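PDB 1EWQ: DNA mismatch repair protein MutS from Thermus aquaticus, which probably recognises mismatched base pairs in DNA as the first step of mismatch repair and has a weak ATPase activity. Local coordinates for residues 580-585 against 731-736. Residues are numbered along the deposited sequence; the frame is centred on the assembly and turned at random.
Sequences LITGPN and GPASKS
The hydroxyl of T582, the last residue of strand 578-582, receives the backbone N-H of A733, with N of A733 3.0 Å from OG1 of T582 and a bent N-H...O angle of 144°. With chi1 at 42°, OG1 sits in the cleft between the residue's own N and C, facing the 731-736 loop, and CG2 is left on the far side from C. The same hydroxyl makes a weak hydrogen bond to the carbonyl of L711 in the neighbouring strand 708-716, so one side chain links the strand end to two other parts of the domain. The methyl of A733 packs against the side chain of T582, its CB 4.0 Å from CB of T582 and 4.2 Å from the backbone N of G583. At the margin, CA of P732 comes within 3.6 Å of OG1 of T582. Beyond the contact, OG of S736 hydrogen-bonds to OD1 of D672 of the second subunit. G583 has a positive phi, in a conformation where a CB would collide with the carbonyl oxygen of T582. Its own carbonyl and that of I581 accept hydrogen bonds from NZ of K589. Strand 578-582 thus runs into the P-loop (Walker A), which begins at G583, the predicted ATP-binding loop of the MutS ATPase domain.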
ATOM      1  N   LEU C 580     -35.232 -20.529 -12.078  1.00 28.75           N
ATOM      2  CA  LEU C 580     -34.626 -20.952 -10.824  1.00 28.85           C
ATOM      3  C   LEU C 580     -33.551 -21.967 -11.145  1.00 29.14           C
ATOM      4  O   LEU C 580     -33.755 -22.843 -11.996  1.00 28.85           O
ATOM      5  CB  LEU C 580     -35.664 -21.598  -9.912  1.00 29.10           C
ATOM      6  CG  LEU C 580     -36.841 -20.732  -9.468  1.00 29.47           C
ATOM      7  CD1 LEU C 580     -37.880 -21.629  -8.832  1.00 29.64           C
ATOM      8  CD2 LEU C 580     -36.368 -19.657  -8.484  1.00 29.25           C
ATOM      9  N   ILE C 581     -32.409 -21.843 -10.471  1.00 28.92           N
ATOM     10  CA  ILE C 581     -31.298 -22.759 -10.672  1.00 29.13           C
ATOM     11  C   ILE C 581     -30.914 -23.383  -9.340  1.00 29.26           C
ATOM     12  O   ILE C 581     -30.274 -22.748  -8.504  1.00 29.35           O
ATOM     13  CB  ILE C 581     -30.068 -22.035 -11.256  1.00 29.33           C
ATOM     14  CG1 ILE C 581     -30.457 -21.346 -12.563  1.00 29.49           C
ATOM     15  CG2 ILE C 581     -28.945 -23.022 -11.482  1.00 29.15           C
ATOM     16  CD1 ILE C 581     -29.358 -20.527 -13.194  1.00 29.92           C
ATOM     17  N   THR C 582     -31.322 -24.631  -9.150  1.00 29.03           N
ATOM     18  CA  THR C 582     -31.030 -25.358  -7.924  1.00 28.89           C
ATOM     19  C   THR C 582     -29.744 -26.168  -8.085  1.00 28.97           C
ATOM     20  O   THR C 582     -29.171 -26.226  -9.165  1.00 28.56           O
ATOM     21  CB  THR C 582     -32.214 -26.294  -7.546  1.00 28.90           C
ATOM     22  OG1 THR C 582     -32.718 -26.934  -8.727  1.00 28.54           O
ATOM     23  CG2 THR C 582     -33.332 -25.498  -6.899  1.00 28.30           C
ATOM     24  N   GLY C 583     -29.290 -26.782  -7.000  1.00 29.17           N
ATOM     25  CA  GLY C 583     -28.071 -27.562  -7.050  1.00 29.17           C
ATOM     26  C   GLY C 583     -27.067 -27.012  -6.052  1.00 29.61           C
ATOM     27  O   GLY C 583     -27.249 -25.908  -5.537  1.00 29.64           O
ATOM     28  N   PRO C 584     -25.985 -27.749  -5.770  1.00 29.89           N
ATOM     29  CA  PRO C 584     -24.962 -27.317  -4.819  1.00 29.92           C
ATOM     30  C   PRO C 584     -24.076 -26.205  -5.326  1.00 30.21           C
ATOM     31  O   PRO C 584     -24.034 -25.918  -6.519  1.00 30.52           O
ATOM     32  CB  PRO C 584     -24.163 -28.587  -4.592  1.00 29.95           C
ATOM     33  CG  PRO C 584     -24.161 -29.183  -5.962  1.00 30.01           C
ATOM     34  CD  PRO C 584     -25.611 -29.034  -6.386  1.00 29.86           C
ATOM     35  N   ASN C 585     -23.370 -25.580  -4.398  1.00 30.59           N
ATOM     36  CA  ASN C 585     -22.426 -24.533  -4.736  1.00 30.96           C
ATOM     37  C   ASN C 585     -21.171 -25.251  -5.257  1.00 31.02           C
ATOM     38  O   ASN C 585     -21.075 -26.476  -5.176  1.00 31.17           O
ATOM     39  CB  ASN C 585     -22.099 -23.713  -3.487  1.00 30.86           C
ATOM     40  CG  ASN C 585     -23.299 -22.950  -2.967  1.00 31.03           C
ATOM     41  OD1 ASN C 585     -23.777 -22.013  -3.612  1.00 31.25           O
ATOM     42  ND2 ASN C 585     -23.793 -23.345  -1.799  1.00 30.49           N
ATOM     43  N   GLY C 731     -34.590 -28.870 -15.770  1.00 34.24           N
ATOM     44  CA  GLY C 731     -35.365 -29.282 -14.615  1.00 33.74           C
ATOM     45  C   GLY C 731     -34.706 -28.963 -13.291  1.00 33.77           C
ATOM     46  O   GLY C 731     -33.569 -28.494 -13.258  1.00 33.34           O
ATOM     47  N   PRO C 732     -35.415 -29.200 -12.175  1.00 33.89           N
ATOM     48  CA  PRO C 732     -34.932 -28.949 -10.815  1.00 34.01           C
ATOM     49  C   PRO C 732     -33.977 -30.042 -10.348  1.00 34.13           C
ATOM     50  O   PRO C 732     -33.860 -31.086 -10.988  1.00 34.24           O
ATOM     51  CB  PRO C 732     -36.217 -28.938 -10.002  1.00 33.99           C
ATOM     52  CG  PRO C 732     -37.017 -30.006 -10.692  1.00 33.78           C
ATOM     53  CD  PRO C 732     -36.823 -29.640 -12.146  1.00 33.88           C
ATOM     54  N   ALA C 733     -33.287 -29.797  -9.241  1.00 33.98           N
ATOM     55  CA  ALA C 733     -32.381 -30.793  -8.706  1.00 34.05           C
ATOM     56  C   ALA C 733     -33.306 -31.900  -8.221  1.00 34.26           C
ATOM     57  O   ALA C 733     -34.451 -31.639  -7.858  1.00 34.19           O
ATOM     58  CB  ALA C 733     -31.581 -30.219  -7.546  1.00 33.83           C
ATOM     59  N   SER C 734     -32.832 -33.136  -8.232  1.00 34.58           N
ATOM     60  CA  SER C 734     -33.674 -34.238  -7.782  1.00 35.01           C
ATOM     61  C   SER C 734     -33.195 -34.719  -6.417  1.00 35.27           C
ATOM     62  O   SER C 734     -33.874 -35.483  -5.739  1.00 35.47           O
ATOM     63  CB  SER C 734     -33.631 -35.383  -8.794  1.00 34.51           C
ATOM     64  OG  SER C 734     -32.301 -35.818  -9.006  1.00 34.58           O
ATOM     65  N   LYS C 735     -32.024 -34.244  -6.020  1.00 35.51           N
ATOM     66  CA  LYS C 735     -31.436 -34.615  -4.749  1.00 36.03           C
ATOM     67  C   LYS C 735     -30.645 -33.429  -4.195  1.00 35.69           C
ATOM     68  O   LYS C 735     -30.208 -32.562  -4.950  1.00 35.30           O
ATOM     69  CB  LYS C 735     -30.495 -35.802  -4.950  1.00 37.02           C
ATOM     70  CG  LYS C 735     -31.135 -36.970  -5.688  1.00 39.03           C
ATOM     71  CD  LYS C 735     -30.137 -38.078  -5.994  1.00 40.26           C
ATOM     72  CE  LYS C 735     -30.848 -39.287  -6.596  1.00 41.39           C
ATOM     73  NZ  LYS C 735     -29.945 -40.477  -6.703  1.00 42.11           N
ATOM     74  N   SER C 736     -30.483 -33.400  -2.875  1.00 35.54           N
ATOM     75  CA  SER C 736     -29.716 -32.356  -2.204  1.00 35.18           C
ATOM     76  C   SER C 736     -28.339 -32.961  -1.962  1.00 34.77           C
ATOM     77  O   SER C 736     -28.226 -34.179  -1.840  1.00 34.79           O
ATOM     78  CB  SER C 736     -30.353 -32.015  -0.870  1.00 35.47           C
ATOM     79  OG  SER C 736     -30.490 -33.197  -0.101  1.00 36.13           O
TER